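Geranyltranstransferase (Thermotoga neapolitana, PDB 4WK5) probably acts as a magnesium-dependent prenyltransferase of the FPP/GGPP synthase family, joining isoprenoid units into longer prenyl chains. Local coordinates at residues I71-E75 with E76-D80; K171-V175 with E176-K180; E270-S274 with E275-R279. One frame throughout, in Å; residues are numbered along the deposited sequence.

Interaction 1 of 3, residues I71-E75 with E76-D80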
loop_
_atom_site.group_PDB
_atom_site.type_symbol
_atom_site.label_atom_id
_atom_site.label_comp_id
_atom_site.label_asym_id
_atom_site.label_seq_id
_atom_site.Cartn_x
_atom_site.Cartn_y
_atom_site.Cartn_z
ATOM N N ILE A 71 -1.847 -26.109 -13.639
ATOM C CA ILE A 71 -1.720 -26.997 -12.481
ATOM C C ILE A 71 -3.064 -27.288 -11.809
ATOM O O ILE A 71 -3.110 -27.876 -10.727
ATOM C CB ILE A 71 -0.728 -26.436 -11.434
ATOM C CG1 ILE A 71 -1.240 -25.117 -10.839
ATOM C CG2 ILE A 71 0.659 -26.260 -12.053
ATOM C CD1 ILE A 71 -0.376 -24.614 -9.702
ATOM N N GLY A 72 -4.148 -26.876 -12.457
ATOM C CA GLY A 72 -5.492 -27.204 -12.003
ATOM C C GLY A 72 -6.025 -26.398 -10.837
ATOM O O GLY A 72 -6.736 -26.926 -9.982
ATOM N N VAL A 73 -5.699 -25.112 -10.794
ATOM C CA VAL A 73 -6.247 -24.250 -9.760
ATOM C C VAL A 73 -7.628 -23.753 -10.176
ATOM O O VAL A 73 -7.860 -23.395 -11.335
ATOM C CB VAL A 73 -5.328 -23.046 -9.459
ATOM C CG1 VAL A 73 -6.043 -22.016 -8.605
ATOM C CG2 VAL A 73 -4.043 -23.517 -8.774
ATOM N N GLU A 74 -8.538 -23.776 -9.210
ATOM C CA GLU A 74 -9.876 -23.217 -9.331
ATOM C C GLU A 74 -9.832 -21.788 -9.860
ATOM O O GLU A 74 -9.093 -20.956 -9.336
ATOM C CB GLU A 74 -10.591 -23.245 -7.972
ATOM C CG GLU A 74 -9.716 -22.951 -6.738
ATOM C CD GLU A 74 -8.729 -24.063 -6.365
ATOM O OE1 GLU A 74 -8.661 -25.090 -7.080
ATOM O OE2 GLU A 74 -8.010 -23.893 -5.356
ATOM N N GLU A 75 -10.634 -21.509 -10.883
ATOM C CA GLU A 75 -10.583 -20.235 -11.594
ATOM C C GLU A 75 -10.816 -18.993 -10.719
ATOM O O GLU A 75 -10.127 -17.988 -10.886
ATOM C CB GLU A 75 -11.602 -20.254 -12.738
ATOM C CG GLU A 75 -11.523 -19.060 -13.685
ATOM C CD GLU A 75 -10.322 -19.109 -14.613
ATOM O OE1 GLU A 75 -9.432 -19.966 -14.419
ATOM O OE2 GLU A 75 -10.271 -18.280 -15.546
ATOM N N GLU A 76 -11.763 -19.068 -9.784
ATOM C CA GLU A 76 -12.217 -17.881 -9.057
ATOM C C GLU A 76 -11.133 -17.244 -8.191
ATOM O O GLU A 76 -10.902 -16.034 -8.267
ATOM C CB GLU A 76 -13.436 -18.224 -8.193
ATOM C CG GLU A 76 -13.977 -17.045 -7.389
ATOM C CD GLU A 76 -14.184 -15.786 -8.225
ATOM O OE1 GLU A 76 -14.656 -15.890 -9.379
ATOM O OE2 GLU A 76 -13.876 -14.685 -7.722
ATOM N N ARG A 77 -10.483 -18.059 -7.367
ATOM C CA ARG A 77 -9.387 -17.585 -6.530
ATOM C C ARG A 77 -8.213 -17.137 -7.396
ATOM O O ARG A 77 -7.476 -16.220 -7.038
ATOM C CB ARG A 77 -8.937 -18.672 -5.548
ATOM C CG ARG A 77 -9.925 -18.949 -4.423
ATOM C CD ARG A 77 -9.290 -19.810 -3.339
ATOM N NE ARG A 77 -9.691 -19.388 -1.999
ATOM C CZ ARG A 77 -10.455 -20.107 -1.182
ATOM N NH1 ARG A 77 -10.764 -19.639 0.020
ATOM N NH2 ARG A 77 -10.905 -21.293 -1.563
ATOM N N LEU A 78 -8.050 -17.792 -8.539
ATOM C CA LEU A 78 -6.985 -17.447 -9.474
ATOM C C LEU A 78 -7.238 -16.045 -10.047
ATOM O O LEU A 78 -6.319 -15.224 -10.156
ATOM C CB LEU A 78 -6.906 -18.490 -10.591
ATOM C CG LEU A 78 -5.617 -18.778 -11.352
ATOM C CD1 LEU A 78 -4.500 -19.224 -10.418
ATOM C CD2 LEU A 78 -5.897 -19.842 -12.408
ATOM N N VAL A 79 -8.489 -15.776 -10.412
ATOM C CA VAL A 79 -8.850 -14.471 -10.977
ATOM C C VAL A 79 -8.562 -13.353 -9.977
ATOM O O VAL A 79 -8.019 -12.310 -10.349
ATOM C CB VAL A 79 -10.333 -14.432 -11.401
ATOM C CG1 VAL A 79 -10.779 -12.999 -11.696
ATOM C CG2 VAL A 79 -10.560 -15.343 -12.606
ATOM N N ASP A 80 -8.899 -13.586 -8.709
ATOM C CA ASP A 80 -8.612 -12.631 -7.636
ATOM C C ASP A 80 -7.136 -12.263 -7.547
ATOM O O ASP A 80 -6.795 -11.075 -7.458
ATOM C CB ASP A 80 -9.068 -13.181 -6.282
ATOM C CG ASP A 80 -10.573 -13.205 -6.138
ATOM O OD1 ASP A 80 -11.256 -12.461 -6.871
ATOM O OD2 ASP A 80 -11.064 -13.972 -5.283
#
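Val79 N donates to Glu75 O at 2.8 Å, the shortest hydrogen bond between 71-75 and 76-80. The N-H points at the oxygen with an angle of 152°. This bond belongs to the first turn of helix 75-96. The one before it, Leu78 N to Glu74 O, is weak at 3.4 Å. Glu74 holds the N-cap position.

The side chains of Glu75 and Val79 meet along the same turn. Chi1 of -172° swings Glu75 CG away from its backbone N and puts it 4.0 Å from Val79 CG2. The bend at chi2 then turns only the carboxylate. The same methyl, Val79 CG2, also sits 3.2 Å from Glu75 O.

The apolar part is Val73 against Leu78. Val73 CG1 meets Leu78 CD1 at 3.7 Å, and the two side chains cross obliquely. Leu78 CB also lies 3.3 Å from Glu75 O. Both residues are buried. Leu78 goes on to touch Val64 and Leu65 of helix 59-70, while Val73 rests on Leu200 and Lys201 of helix 175-201. With an alanine here instead of Leu78, Val73 CG1 would probably lose its partner and a gap would open toward Val64 and Leu65.

Glu76 and Asp80 both form salt bridges with Arg31. Gly72, with positive phi, is the C-prime residue of a Schellman motif that ends helix 59-70. The whole is a helix-loop-helix connection: a Schellman motif, then an apolar residue, then the N-cap of the next helix of this mainly helical isoprenoid synthase fold.

Interaction 2 of 3, residues K171-V175 with E176-K180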
loop_
_atom_site.group_PDB
_atom_site.type_symbol
_atom_site.label_atom_id
_atom_site.label_comp_id
_atom_site.label_asym_id
_atom_site.label_seq_id
_atom_site.Cartn_x
_atom_site.Cartn_y
_atom_site.Cartn_z
ATOM N N LYS A 171 28.823 4.412 -13.337
ATOM C CA LYS A 171 30.205 4.025 -13.079
ATOM C C LYS A 171 30.386 3.494 -11.651
ATOM O O LYS A 171 31.115 2.525 -11.431
ATOM C CB LYS A 171 31.142 5.210 -13.323
ATOM N N GLU A 172 29.717 4.128 -10.689
ATOM C CA GLU A 172 29.865 3.767 -9.279
ATOM C C GLU A 172 28.948 2.619 -8.860
ATOM O O GLU A 172 29.052 2.114 -7.740
ATOM C CB GLU A 172 29.598 4.976 -8.375
ATOM C CG GLU A 172 30.182 6.297 -8.857
ATOM C CD GLU A 172 29.283 7.005 -9.853
ATOM O OE1 GLU A 172 29.178 6.528 -11.002
ATOM O OE2 GLU A 172 28.676 8.035 -9.483
ATOM N N ILE A 173 28.042 2.218 -9.747
ATOM C CA ILE A 173 27.161 1.091 -9.459
ATOM C C ILE A 173 27.649 -0.150 -10.206
ATOM O O ILE A 173 27.889 -0.099 -11.408
ATOM C CB ILE A 173 25.694 1.394 -9.841
ATOM C CG1 ILE A 173 25.220 2.705 -9.203
ATOM C CG2 ILE A 173 24.783 0.248 -9.414
ATOM C CD1 ILE A 173 25.261 2.708 -7.687
ATOM N N SER A 174 27.803 -1.257 -9.486
ATOM C CA SER A 174 28.317 -2.499 -10.057
ATOM C C SER A 174 27.238 -3.213 -10.856
ATOM O O SER A 174 26.050 -2.969 -10.649
ATOM C CB SER A 174 28.841 -3.420 -8.956
ATOM O OG SER A 174 27.778 -3.919 -8.158
ATOM N N VAL A 175 27.650 -4.097 -11.761
ATOM C CA VAL A 175 26.684 -4.854 -12.546
ATOM C C VAL A 175 25.848 -5.723 -11.604
ATOM O O VAL A 175 24.652 -5.922 -11.823
ATOM C CB VAL A 175 27.368 -5.712 -13.636
ATOM C CG1 VAL A 175 28.370 -6.685 -13.024
ATOM C CG2 VAL A 175 26.329 -6.447 -14.474
ATOM N N GLU A 176 26.473 -6.201 -10.531
ATOM C CA GLU A 176 25.773 -7.026 -9.553
ATOM C C GLU A 176 24.639 -6.244 -8.877
ATOM O O GLU A 176 23.547 -6.775 -8.661
ATOM C CB GLU A 176 26.753 -7.560 -8.503
ATOM C CG GLU A 176 27.727 -8.628 -9.018
ATOM C CD GLU A 176 28.883 -8.062 -9.847
ATOM O OE1 GLU A 176 29.380 -8.780 -10.743
ATOM O OE2 GLU A 176 29.303 -6.910 -9.597
ATOM N N MET A 177 24.897 -4.983 -8.550
ATOM C CA MET A 177 23.879 -4.153 -7.919
ATOM C C MET A 177 22.768 -3.846 -8.924
ATOM O O MET A 177 21.590 -3.769 -8.559
ATOM C CB MET A 177 24.485 -2.858 -7.366
ATOM C CG MET A 177 25.411 -3.083 -6.177
ATOM S SD MET A 177 26.016 -1.567 -5.397
ATOM C CE MET A 177 27.224 -1.012 -6.551
ATOM N N VAL A 178 23.133 -3.681 -10.191
ATOM C CA VAL A 178 22.095 -3.403 -11.186
ATOM C C VAL A 178 21.216 -4.642 -11.385
ATOM O O VAL A 178 19.988 -4.531 -11.445
ATOM C CB VAL A 178 22.698 -2.926 -12.526
ATOM C CG1 VAL A 178 21.607 -2.754 -13.569
ATOM C CG2 VAL A 178 23.421 -1.601 -12.308
ATOM N N GLU A 179 21.829 -5.826 -11.452
ATOM C CA GLU A 179 21.022 -7.044 -11.606
ATOM C C GLU A 179 20.110 -7.267 -10.384
ATOM O O GLU A 179 18.976 -7.729 -10.524
ATOM C CB GLU A 179 21.913 -8.273 -11.837
ATOM C CG GLU A 179 21.097 -9.562 -11.922
ATOM C CD GLU A 179 21.651 -10.577 -12.906
ATOM O OE1 GLU A 179 22.808 -10.413 -13.357
ATOM O OE2 GLU A 179 20.913 -11.537 -13.229
ATOM N N LYS A 180 20.595 -6.911 -9.197
ATOM C CA LYS A 180 19.797 -7.023 -7.979
ATOM C C LYS A 180 18.568 -6.111 -8.071
ATOM O O LYS A 180 17.451 -6.480 -7.680
ATOM C CB LYS A 180 20.646 -6.663 -6.754
ATOM C CG LYS A 180 19.943 -6.821 -5.414
ATOM C CD LYS A 180 19.622 -8.280 -5.120
ATOM C CE LYS A 180 19.291 -8.485 -3.644
ATOM N NZ LYS A 180 19.002 -9.913 -3.316
#
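Ser174 caps the start of helix 175-201, and its side chain carries the N-cap bond. Ser174 OG accepts from Met177 N at 3.1 Å, with an N-H...O angle of 153°. The hydroxyl reaches this N-H because chi1 (69°) sets OG between the serine's own backbone N and carbonyl carbon. The backbone continues the turn: Val178 N donates to Ser174 O, and Glu179 N donates to Val175 O at 2.8 Å.

The buried side is tight. Ile173 CG2 touches two partners at once, Val178 CG2 at 3.7 Å and Met177 CB at the same distance. Ile173 crosses both side chains at about a right angle. Val178 also presses CG2 to 3.4 Å from Ser174 O. Helix 248-274 covers this side: Val178 lies on Leu248 and Lys251, and Val175 on Leu248 and Met252. Lys251 also donates to the carbonyl oxygen of Ile173.

The outer side is looser. Lys171 and Glu172 are exposed and poorly ordered, and the lysine side chain is not modelled beyond CB. Glu176 is exposed too, but its carboxylate folds back over the cap. OE1 of Glu176 lies 3.3 Å from Val175 CG1, and OE2 approaches Ser174 CB. Glu179 sends its carboxylate elsewhere, to the hydroxyl of Tyr264.

Met177 is exposed, yet its chain packs back on Ser174, with Met177 CG 3.2 Å from Ser174 OG. A bend at chi3 (-75°) carries the methyl over the loop. Ser174 N is buried with no polar partner in the model. Met177 CE sits 3.0 Å from Ser174 N, unusually short and so doubtful as modelled.

Interaction 3 of 3, residues E270-S274 with E275-R279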
loop_
_atom_site.group_PDB
_atom_site.type_symbol
_atom_site.label_atom_id
_atom_site.label_comp_id
_atom_site.label_asym_id
_atom_site.label_seq_id
_atom_site.Cartn_x
_atom_site.Cartn_y
_atom_site.Cartn_z
ATOM N N GLU A 270 12.449 -23.927 -21.088
ATOM C CA GLU A 270 12.804 -25.338 -21.005
ATOM C C GLU A 270 12.278 -25.964 -19.722
ATOM O O GLU A 270 11.817 -27.105 -19.741
ATOM C CB GLU A 270 14.318 -25.526 -21.113
ATOM C CG GLU A 270 14.848 -25.288 -22.518
ATOM C CD GLU A 270 16.264 -25.792 -22.708
ATOM O OE1 GLU A 270 16.708 -26.643 -21.909
ATOM O OE2 GLU A 270 16.931 -25.341 -23.664
ATOM N N ALA A 271 12.335 -25.218 -18.618
ATOM C CA ALA A 271 11.757 -25.687 -17.362
ATOM C C ALA A 271 10.244 -25.867 -17.483
ATOM O O ALA A 271 9.704 -26.882 -17.035
ATOM C CB ALA A 271 12.088 -24.719 -16.224
ATOM N N LEU A 272 9.565 -24.890 -18.083
ATOM C CA LEU A 272 8.107 -24.959 -18.258
ATOM C C LEU A 272 7.708 -26.170 -19.112
ATOM O O LEU A 272 6.771 -26.897 -18.782
ATOM C CB LEU A 272 7.574 -23.672 -18.896
ATOM C CG LEU A 272 7.783 -22.379 -18.103
ATOM C CD1 LEU A 272 7.280 -21.179 -18.904
ATOM C CD2 LEU A 272 7.095 -22.456 -16.758
ATOM N N GLU A 273 8.418 -26.370 -20.214
ATOM C CA GLU A 273 8.142 -27.500 -21.097
ATOM C C GLU A 273 8.374 -28.816 -20.363
ATOM O O GLU A 273 7.530 -29.710 -20.407
ATOM C CB GLU A 273 9.000 -27.426 -22.355
ATOM C CG GLU A 273 8.594 -28.436 -23.418
ATOM C CD GLU A 273 9.136 -28.093 -24.788
ATOM O OE1 GLU A 273 8.432 -28.351 -25.788
ATOM O OE2 GLU A 273 10.265 -27.564 -24.864
ATOM N N SER A 274 9.502 -28.914 -19.664
ATOM C CA SER A 274 9.847 -30.118 -18.897
ATOM C C SER A 274 8.806 -30.495 -17.846
ATOM O O SER A 274 8.600 -31.687 -17.565
ATOM C CB SER A 274 11.199 -29.939 -18.203
ATOM O OG SER A 274 12.242 -29.835 -19.148
ATOM N N GLU A 275 8.175 -29.484 -17.251
ATOM C CA GLU A 275 7.212 -29.708 -16.170
ATOM C C GLU A 275 5.785 -29.899 -16.664
ATOM O O GLU A 275 4.871 -30.071 -15.859
ATOM C CB GLU A 275 7.243 -28.546 -15.184
ATOM C CG GLU A 275 8.475 -28.502 -14.332
ATOM C CD GLU A 275 8.447 -27.353 -13.361
ATOM O OE1 GLU A 275 7.369 -27.058 -12.805
ATOM O OE2 GLU A 275 9.509 -26.740 -13.164
ATOM N N GLY A 276 5.594 -29.848 -17.976
ATOM C CA GLY A 276 4.275 -30.002 -18.566
ATOM C C GLY A 276 3.372 -28.798 -18.325
ATOM O O GLY A 276 2.151 -28.926 -18.306
ATOM N N LEU A 277 3.978 -27.630 -18.156
ATOM C CA LEU A 277 3.227 -26.375 -17.990
ATOM C C LEU A 277 2.961 -25.820 -19.392
ATOM O O LEU A 277 3.505 -24.782 -19.785
ATOM C CB LEU A 277 3.998 -25.378 -17.100
ATOM C CG LEU A 277 3.933 -25.560 -15.573
ATOM C CD1 LEU A 277 4.067 -26.979 -15.129
ATOM C CD2 LEU A 277 5.001 -24.719 -14.892
ATOM N N HIS A 278 2.120 -26.545 -20.137
ATOM C CA HIS A 278 1.916 -26.353 -21.580
ATOM C C HIS A 278 1.433 -24.978 -21.993
ATOM O O HIS A 278 1.973 -24.372 -22.917
ATOM C CB HIS A 278 0.894 -27.367 -22.120
ATOM C CG HIS A 278 1.296 -28.794 -21.951
ATOM N ND1 HIS A 278 0.446 -29.746 -21.432
ATOM C CD2 HIS A 278 2.447 -29.440 -22.250
ATOM C CE1 HIS A 278 1.059 -30.915 -21.410
ATOM N NE2 HIS A 278 2.276 -30.756 -21.899
ATOM N N ARG A 279 0.374 -24.518 -21.339
ATOM C CA ARG A 279 -0.221 -23.234 -21.662
ATOM C C ARG A 279 0.758 -22.117 -21.375
ATOM O O ARG A 279 0.864 -21.164 -22.138
ATOM C CB ARG A 279 -1.508 -23.028 -20.875
ATOM C CG ARG A 279 -2.523 -24.137 -21.104
ATOM C CD ARG A 279 -3.741 -23.940 -20.233
ATOM N NE ARG A 279 -4.871 -24.731 -20.706
ATOM C CZ ARG A 279 -5.082 -25.999 -20.372
ATOM N NH1 ARG A 279 -4.233 -26.617 -19.560
ATOM N NH2 ARG A 279 -6.137 -26.649 -20.848
#
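Leu272 O accepts a backbone hydrogen bond from Leu277 N at 3.0 Å, with an N-H...O angle of 152°. It also takes a weak bond from Glu275 N. The better partner of Glu275 N is Ala271 O, also at 3.0 Å. Gly276 N donates to Glu273 O at 3.1 Å. That bond has a fairly straight N-H, at 158°, yet the donor stands well above the plane of the Glu273 carbonyl.

One side-chain hydrogen bond lies within the last helical turn. Ser274 OG donates to Glu270 O at 2.8 Å. The serine's own backbone N grips the same oxygen at 2.9 Å, from the opposite face of the carbonyl plane. Chi1 of -66° keeps the hydroxyl beside its backbone N, within reach of the carbonyl one turn back.

Apolar contact is carried by two leucines. Leu272 CD2 meets Leu277 CD2 at 3.6 Å, and the side chains cross at about a right angle. Both residues are buried. Leu272 also touches Thr280 and Leu284 of helix 278-289.

Contacts of Glu275 are made by its carbon chain. CG of Glu275 passes 3.4 Å from Ala271 O, and the chain runs on extended. It also lies on Phe207 and Val208 of helix 206-229, where Ala271 packs too.

Beyond the turn, Arg279 forms a salt bridge with Glu69.

Leu277 is the centre of an inverse gamma turn and the N-cap residue of helix 278-289. Gly276 has positive phi, and the bonds Leu277 N to Leu272 O and Gly276 N to Glu273 O reach back into the last turn. Together they make a Schellman motif, here ending helix 248-274 and turning the chain into helix 278-289.

In the fold
The three contacts follow one another along the chain, all in the part that forms the polyprenyl synthetase fold. Each lies where a helix begins or ends. Interactions 1 and 3 are neighbours: their centres are 19 Å apart and their nearest atoms about 5 Å, without touching. Segment 275-279 reaches the end of helix 59-70, which leads into interaction 1. Interaction 2 lies on the opposite side of the chain's centre from interaction 1, 38 Å between centres. Helix 175-201 spans that distance, starting in interaction 2 and meeting Val73 near its end. Helix 248-274 similarly runs from interaction 2 to interaction 3, 32 Å between centres. The contacts thus mark turns at both ends of the helical bundle.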